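N-acetylmuramoyl-L-alanine amidase domain-containing protein SAOUHSC_02979 (Staphylococcus aureus, PDB 5T1Q) is probably a secreted cell-wall hydrolase with amidase activity, whose C-terminal part, present here, holds a glucosaminidase-type region and a CHAP domain. Local coordinates at residues N322-E331 against H342-L353; G273-R281 against A297-Q305. All coordinates share one frame; numbering follows the deposited sequence.

Contact 1 of 2, residues N322-E331 against H342-L353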
# COMPACT_ATOMS: atom_id res chain seq x y z
N ASN A 322 4.84 15.56 -23.98
CA ASN A 322 6.11 15.91 -24.63
C ASN A 322 5.87 16.66 -25.95
O ASN A 322 4.79 16.59 -26.52
CB ASN A 322 6.95 14.65 -24.86
CG ASN A 322 7.35 13.97 -23.56
OD1 ASN A 322 7.83 14.63 -22.63
ND2 ASN A 322 7.18 12.65 -23.48
N SER A 323 6.87 17.40 -26.41
CA SER A 323 6.76 18.17 -27.66
C SER A 323 6.57 17.26 -28.89
O SER A 323 5.93 17.67 -29.86
CB SER A 323 7.97 19.07 -27.85
OG SER A 323 9.16 18.32 -27.75
N ASP A 324 7.10 16.03 -28.83
CA ASP A 324 6.93 15.06 -29.94
C ASP A 324 5.56 14.35 -29.93
O ASP A 324 5.34 13.45 -30.75
CB ASP A 324 8.06 14.00 -29.94
CG ASP A 324 7.96 13.02 -28.75
OD1 ASP A 324 7.08 13.18 -27.89
OD2 ASP A 324 8.80 12.09 -28.68
N GLY A 325 4.67 14.70 -29.00
CA GLY A 325 3.35 14.07 -28.90
C GLY A 325 3.26 12.87 -27.94
O GLY A 325 2.18 12.40 -27.66
N SER A 326 4.40 12.38 -27.44
CA SER A 326 4.37 11.27 -26.48
C SER A 326 3.94 11.82 -25.12
O SER A 326 3.88 13.02 -24.94
CB SER A 326 5.72 10.56 -26.41
OG SER A 326 6.76 11.44 -26.05
N ILE A 327 3.61 10.94 -24.17
CA ILE A 327 3.19 11.40 -22.84
C ILE A 327 3.96 10.67 -21.75
O ILE A 327 4.43 9.55 -21.95
CB ILE A 327 1.66 11.18 -22.61
CG1 ILE A 327 1.29 9.70 -22.75
CG2 ILE A 327 0.85 11.99 -23.60
CD1 ILE A 327 -0.16 9.37 -22.46
N VAL A 328 4.08 11.32 -20.60
CA VAL A 328 4.66 10.72 -19.41
C VAL A 328 3.48 10.53 -18.46
O VAL A 328 2.75 11.50 -18.17
CB VAL A 328 5.69 11.63 -18.74
CG1 VAL A 328 6.27 10.95 -17.51
CG2 VAL A 328 6.78 12.01 -19.73
N ILE A 329 3.29 9.30 -18.00
CA ILE A 329 2.18 8.98 -17.12
C ILE A 329 2.65 8.36 -15.81
O ILE A 329 3.73 7.78 -15.76
CB ILE A 329 1.19 7.98 -17.78
CG1 ILE A 329 1.87 6.65 -18.13
CG2 ILE A 329 0.60 8.58 -19.04
CD1 ILE A 329 0.94 5.56 -18.62
N SER A 330 1.83 8.51 -14.77
CA SER A 330 2.08 7.88 -13.49
C SER A 330 0.83 7.00 -13.20
O SER A 330 -0.29 7.32 -13.62
CB SER A 330 2.36 8.90 -12.37
OG SER A 330 1.25 9.73 -12.11
N GLU A 331 1.04 5.92 -12.47
CA GLU A 331 -0.02 4.95 -12.25
C GLU A 331 0.34 4.08 -11.06
O GLU A 331 1.45 4.16 -10.56
CB GLU A 331 -0.16 4.10 -13.51
CG GLU A 331 1.18 3.48 -13.93
CD GLU A 331 1.24 3.01 -15.36
OE1 GLU A 331 0.19 2.90 -16.03
OE2 GLU A 331 2.37 2.73 -15.83
N HIS A 342 5.81 4.88 -13.22
CA HIS A 342 5.63 5.86 -14.28
C HIS A 342 6.29 5.36 -15.55
O HIS A 342 7.22 4.56 -15.50
CB HIS A 342 6.32 7.18 -13.91
CG HIS A 342 6.62 7.34 -12.45
ND1 HIS A 342 7.87 7.07 -11.93
CD2 HIS A 342 5.84 7.71 -11.41
CE1 HIS A 342 7.84 7.28 -10.62
NE2 HIS A 342 6.63 7.66 -10.28
N ARG A 343 5.85 5.88 -16.68
CA ARG A 343 6.44 5.50 -17.96
C ARG A 343 6.05 6.48 -19.04
O ARG A 343 5.23 7.34 -18.82
CB ARG A 343 6.02 4.06 -18.36
CG ARG A 343 4.52 3.84 -18.44
CD ARG A 343 4.19 2.36 -18.65
NE ARG A 343 2.77 2.11 -18.45
CZ ARG A 343 1.89 1.66 -19.36
NH1 ARG A 343 2.26 1.32 -20.58
NH2 ARG A 343 0.63 1.50 -18.99
N THR A 344 6.64 6.30 -20.22
CA THR A 344 6.36 7.11 -21.37
C THR A 344 5.60 6.28 -22.41
O THR A 344 6.00 5.15 -22.71
CB THR A 344 7.66 7.63 -22.01
OG1 THR A 344 8.29 8.52 -21.10
CG2 THR A 344 7.39 8.38 -23.34
N ILE A 345 4.52 6.84 -22.94
CA ILE A 345 3.74 6.20 -23.98
C ILE A 345 4.07 6.94 -25.27
O ILE A 345 3.94 8.16 -25.30
CB ILE A 345 2.22 6.31 -23.71
CG1 ILE A 345 1.84 5.66 -22.36
CG2 ILE A 345 1.42 5.74 -24.88
CD1 ILE A 345 2.12 4.16 -22.28
N ASN A 346 4.47 6.21 -26.32
CA ASN A 346 4.84 6.85 -27.59
C ASN A 346 3.67 7.62 -28.22
O ASN A 346 2.49 7.37 -27.91
CB ASN A 346 5.54 5.87 -28.58
CG ASN A 346 4.65 4.71 -29.05
OD1 ASN A 346 4.86 3.56 -28.65
ND2 ASN A 346 3.68 4.99 -29.92
N ALA A 347 4.02 8.57 -29.08
CA ALA A 347 3.06 9.48 -29.73
C ALA A 347 1.91 8.78 -30.45
O ALA A 347 0.75 9.16 -30.28
CB ALA A 347 3.78 10.42 -30.68
N ALA A 348 2.24 7.79 -31.28
CA ALA A 348 1.23 7.08 -32.04
C ALA A 348 0.24 6.36 -31.13
O ALA A 348 -0.96 6.43 -31.35
CB ALA A 348 1.89 6.12 -33.05
N ALA A 349 0.72 5.74 -30.05
CA ALA A 349 -0.17 5.09 -29.09
C ALA A 349 -0.98 6.12 -28.26
O ALA A 349 -2.17 5.90 -28.00
CB ALA A 349 0.63 4.19 -28.15
N ALA A 350 -0.34 7.19 -27.83
CA ALA A 350 -0.99 8.23 -27.02
C ALA A 350 -2.18 8.86 -27.72
O ALA A 350 -3.18 9.17 -27.08
CB ALA A 350 -0.00 9.31 -26.64
N GLU A 351 -2.08 9.04 -29.03
CA GLU A 351 -3.17 9.65 -29.80
C GLU A 351 -4.41 8.75 -29.90
O GLU A 351 -5.47 9.20 -30.36
CB GLU A 351 -2.65 10.07 -31.18
CG GLU A 351 -1.65 11.21 -31.03
CD GLU A 351 -0.84 11.50 -32.27
OE1 GLU A 351 0.28 12.05 -32.10
OE2 GLU A 351 -1.30 11.20 -33.39
N GLU A 352 -4.29 7.51 -29.44
CA GLU A 352 -5.40 6.54 -29.48
C GLU A 352 -6.07 6.35 -28.16
O GLU A 352 -7.01 5.56 -28.05
CB GLU A 352 -4.89 5.17 -29.97
CG GLU A 352 -4.24 5.20 -31.34
CD GLU A 352 -5.17 5.73 -32.39
OE1 GLU A 352 -6.40 5.62 -32.20
OE2 GLU A 352 -4.68 6.29 -33.39
N LEU A 353 -5.58 7.04 -27.13
CA LEU A 353 -6.16 6.95 -25.81
C LEU A 353 -7.14 8.10 -25.59
O LEU A 353 -7.22 9.02 -26.41
CB LEU A 353 -5.04 7.00 -24.78
CG LEU A 353 -3.98 5.91 -24.95
CD1 LEU A 353 -2.86 6.11 -23.96
CD2 LEU A 353 -4.58 4.52 -24.80
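I327 and I345 run alongside each other in the same direction, with I327 CG1 3.6 Å from I345 CB. The I327 CG1 branch stands between the backbone N and the carbonyl carbon (chi1 59°), which lays it along I345 and also near A350 CB, at 4.1 Å. I329 continues the apolar row: its CD1 meets I345 CG1 at 3.8 Å. On this face I329 touches V299 of strand 298-301 and I327 touches P293. The two strands form an antiparallel beta hairpin in the mixed sheet of the CHAP domain. I327 with I345 and I329 with R343 are hydrogen-bonded pairs, and V328 with T344 is a non-hydrogen-bonded pair between them. Beyond the strands, A347 CB sits 3.4 Å from D324 O in the turn. There D324 OD1 accepts from both S326 N and S326 OG, the first bond closing an Asx turn. At the other end R343 meets the E331 carboxylate in a salt bridge through NE and NH2, one nitrogen to each oxygen. R343 NE lies 2.7 Å from E331 OE2, and R343 NH2 reaches E331 OE1 at 3.3 Å. The carboxylate and guanidinium planes are 17° apart, and both oxygens use their syn lone pairs. I329 CD1 lies over one face of the guanidinium. E331 OE1 is also hydrogen-bonded to H314 NE2, consistent with a possible Cys-His-Glu triad with C253.

Contact 2 of 2, residues G273-R281 against A297-Q305. With NA (sodium ion), chain E.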
# COMPACT_ATOMS: atom_id res chain seq x y z
N GLY A 273 -16.80 3.75 -12.07
CA GLY A 273 -16.60 2.30 -12.14
C GLY A 273 -15.17 1.88 -12.49
O GLY A 273 -14.21 2.59 -12.19
N ASP A 274 -15.03 0.70 -13.10
CA ASP A 274 -13.71 0.20 -13.51
C ASP A 274 -13.10 1.13 -14.55
O ASP A 274 -13.82 1.80 -15.28
CB ASP A 274 -13.80 -1.21 -14.06
CG ASP A 274 -14.39 -2.19 -13.06
OD1 ASP A 274 -14.20 -2.01 -11.83
OD2 ASP A 274 -15.04 -3.14 -13.51
N ALA A 275 -11.78 1.10 -14.63
CA ALA A 275 -11.03 2.00 -15.48
C ALA A 275 -11.54 2.21 -16.91
O ALA A 275 -11.67 3.34 -17.35
CB ALA A 275 -9.57 1.57 -15.52
N HIS A 276 -11.82 1.13 -17.63
CA HIS A 276 -12.23 1.26 -19.02
C HIS A 276 -13.54 2.02 -19.21
O HIS A 276 -13.79 2.52 -20.31
CB HIS A 276 -12.32 -0.11 -19.71
CG HIS A 276 -13.43 -0.96 -19.23
ND1 HIS A 276 -14.56 -1.18 -19.98
CD2 HIS A 276 -13.63 -1.60 -18.05
CE1 HIS A 276 -15.39 -1.95 -19.30
NE2 HIS A 276 -14.86 -2.20 -18.12
N ASN A 277 -14.39 2.05 -18.18
CA ASN A 277 -15.64 2.79 -18.26
C ASN A 277 -15.49 4.26 -17.97
O ASN A 277 -16.46 4.99 -18.08
CB ASN A 277 -16.67 2.23 -17.28
CG ASN A 277 -17.35 0.98 -17.79
OD1 ASN A 277 -17.65 0.86 -18.97
ND2 ASN A 277 -17.66 0.07 -16.88
N TRP A 278 -14.30 4.70 -17.59
CA TRP A 278 -14.12 6.11 -17.23
C TRP A 278 -14.40 7.10 -18.36
O TRP A 278 -15.08 8.10 -18.14
CB TRP A 278 -12.72 6.34 -16.66
CG TRP A 278 -12.60 5.99 -15.19
CD1 TRP A 278 -13.16 4.93 -14.55
CD2 TRP A 278 -11.80 6.67 -14.22
NE1 TRP A 278 -12.80 4.94 -13.21
CE2 TRP A 278 -11.96 5.99 -12.99
CE3 TRP A 278 -10.96 7.79 -14.27
CZ2 TRP A 278 -11.32 6.40 -11.83
CZ3 TRP A 278 -10.35 8.21 -13.10
CH2 TRP A 278 -10.53 7.52 -11.90
N ASN A 279 -13.90 6.81 -19.56
CA ASN A 279 -14.07 7.74 -20.67
C ASN A 279 -15.53 7.90 -21.13
O ASN A 279 -16.00 9.02 -21.30
CB ASN A 279 -13.11 7.44 -21.84
CG ASN A 279 -13.28 6.06 -22.42
OD1 ASN A 279 -13.79 5.14 -21.76
ND2 ASN A 279 -12.83 5.88 -23.65
N ASN A 280 -16.24 6.79 -21.34
CA ASN A 280 -17.66 6.85 -21.76
C ASN A 280 -18.55 7.38 -20.61
O ASN A 280 -19.44 8.18 -20.85
CB ASN A 280 -18.17 5.50 -22.28
CG ASN A 280 -17.77 4.35 -21.39
OD1 ASN A 280 -16.58 3.99 -21.33
ND2 ASN A 280 -18.72 3.74 -20.72
N ARG A 281 -18.31 6.97 -19.37
CA ARG A 281 -19.12 7.51 -18.30
C ARG A 281 -18.84 9.00 -18.07
O ARG A 281 -19.77 9.77 -17.88
CB ARG A 281 -18.94 6.74 -17.00
CG ARG A 281 -19.55 5.34 -17.05
CD ARG A 281 -19.66 4.75 -15.66
NE ARG A 281 -20.08 3.36 -15.71
CZ ARG A 281 -20.24 2.58 -14.65
NH1 ARG A 281 -20.04 3.03 -13.40
NH2 ARG A 281 -20.61 1.32 -14.84
N ALA A 297 -4.60 15.33 -17.19
CA ALA A 297 -5.84 14.67 -17.49
C ALA A 297 -5.69 13.23 -17.04
O ALA A 297 -4.57 12.75 -16.85
CB ALA A 297 -6.11 14.72 -18.99
N ALA A 298 -6.81 12.57 -16.82
CA ALA A 298 -6.81 11.13 -16.57
C ALA A 298 -6.72 10.50 -17.97
O ALA A 298 -7.44 10.94 -18.87
CB ALA A 298 -8.09 10.70 -15.89
N VAL A 299 -5.83 9.53 -18.17
CA VAL A 299 -5.72 8.89 -19.48
C VAL A 299 -6.26 7.47 -19.37
O VAL A 299 -5.84 6.69 -18.51
CB VAL A 299 -4.30 8.96 -20.08
CG1 VAL A 299 -3.26 8.39 -19.13
CG2 VAL A 299 -4.25 8.26 -21.43
N VAL A 300 -7.21 7.15 -20.24
CA VAL A 300 -7.85 5.86 -20.21
C VAL A 300 -7.43 4.92 -21.34
O VAL A 300 -7.35 5.34 -22.50
CB VAL A 300 -9.37 6.03 -20.28
CG1 VAL A 300 -10.07 4.68 -20.30
CG2 VAL A 300 -9.85 6.90 -19.13
N PHE A 301 -7.19 3.66 -20.96
CA PHE A 301 -6.87 2.55 -21.83
C PHE A 301 -8.12 1.65 -21.82
O PHE A 301 -8.53 1.18 -20.74
CB PHE A 301 -5.73 1.69 -21.25
CG PHE A 301 -4.37 2.34 -21.28
CD1 PHE A 301 -4.02 3.31 -20.35
CD2 PHE A 301 -3.41 1.94 -22.20
CE1 PHE A 301 -2.76 3.89 -20.36
CE2 PHE A 301 -2.15 2.52 -22.23
CZ PHE A 301 -1.81 3.48 -21.30
N GLU A 302 -8.69 1.38 -23.00
CA GLU A 302 -9.86 0.48 -23.08
C GLU A 302 -9.44 -0.96 -22.68
O GLU A 302 -8.26 -1.28 -22.60
CB GLU A 302 -10.44 0.46 -24.51
CG GLU A 302 -10.97 1.80 -25.04
CD GLU A 302 -12.27 2.27 -24.38
OE1 GLU A 302 -12.76 1.61 -23.44
OE2 GLU A 302 -12.84 3.30 -24.81
N ALA A 303 -10.43 -1.78 -22.34
CA ALA A 303 -10.20 -3.18 -22.00
C ALA A 303 -9.33 -3.85 -23.08
O ALA A 303 -9.64 -3.77 -24.25
CB ALA A 303 -11.54 -3.90 -21.88
N GLY A 304 -8.21 -4.43 -22.67
CA GLY A 304 -7.29 -5.08 -23.60
C GLY A 304 -6.44 -4.17 -24.49
O GLY A 304 -5.66 -4.66 -25.28
N GLN A 305 -6.54 -2.85 -24.36
CA GLN A 305 -5.80 -1.96 -25.26
C GLN A 305 -4.33 -1.78 -24.90
O GLN A 305 -4.02 -1.36 -23.81
CB GLN A 305 -6.48 -0.59 -25.29
CG GLN A 305 -5.87 0.41 -26.27
CD GLN A 305 -6.61 1.73 -26.28
OE1 GLN A 305 -7.24 2.11 -25.29
NE2 GLN A 305 -6.56 2.42 -27.39
NA NA E . -14.72 2.91 -22.27
O HOH W 1 -13.14 -1.15 -22.97
O HOH W 2 -15.75 0.89 -22.09
O HOH W 3 -15.33 3.43 -24.70
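E302 bends at chi2 (-72°), which turns its carboxylate back toward H276 and N279. N279 CG stands between its backbone N and carbonyl carbon (chi1 60°), which brings the amide to the sodium ion and E302. The turn about chi2 then sends OD1 to the ion and ND2 to E302. N279 ND2 donates to E302 OE2 at 2.8 Å in an almost straight bond of 174°. The acceptor lies in the amide plane, but the donor comes from above the carboxylate plane. N279 ND2 also bonds to S354 OG. N279 OD1 binds the sodium ion at 2.5 Å. E302 OE1 binds the same ion at 2.6 Å from the other segment. H276 O binds the sodium ion at 2.2 Å, and N280 OD1 adds a further ligand from the start of helix 278-284. Two waters complete a shell of six oxygens. A third water, outside this shell, donates to E302 OE1 and accepts from A303 N. Away from the metal, V300 CG2 packs on W278 CB at 3.8 Å, and A298 CB approaches the edge of the W278 ring. V300 CG1 lies beside the backbone carbonyl A275 O. W278 NE1 is held by G273 O, met from above its carbonyl plane. The metal ties the start of helix 278-284 and H276 just before it to E302, directly after strand 298-301. Several oxygens sit close together without bonding, such as H276 O and N279 OD1 at 3.0 Å. The cation they share probably offsets their mutual repulsion, and E302 brings it a carboxylate ligand.

How the contacts relate
The two contacts lie in series along the chain: 273-281 with 297-305 closes before 322-331 with 342-353 opens. Their centres are about 15 Å apart, and all four segments belong to the CHAP/peptidase C51-type part of the chain. Both reach the same mixed beta-sheet. Contact 1 pairs strands 327-332 and 339-345, and contact 2 sets helix 278-284 against strand 298-301. Strand 314-321 lies between 327-332 and 298-301 in the strand order. The contacts also touch directly. L353 CD1 packs on V299 CG2 at 3.6 Å, and E352 O is probably hydrogen-bonded to Q305 NE2. The hairpin, with E331 of a possible triad, and the sodium site are thus built on one beta-sheet of the same domain.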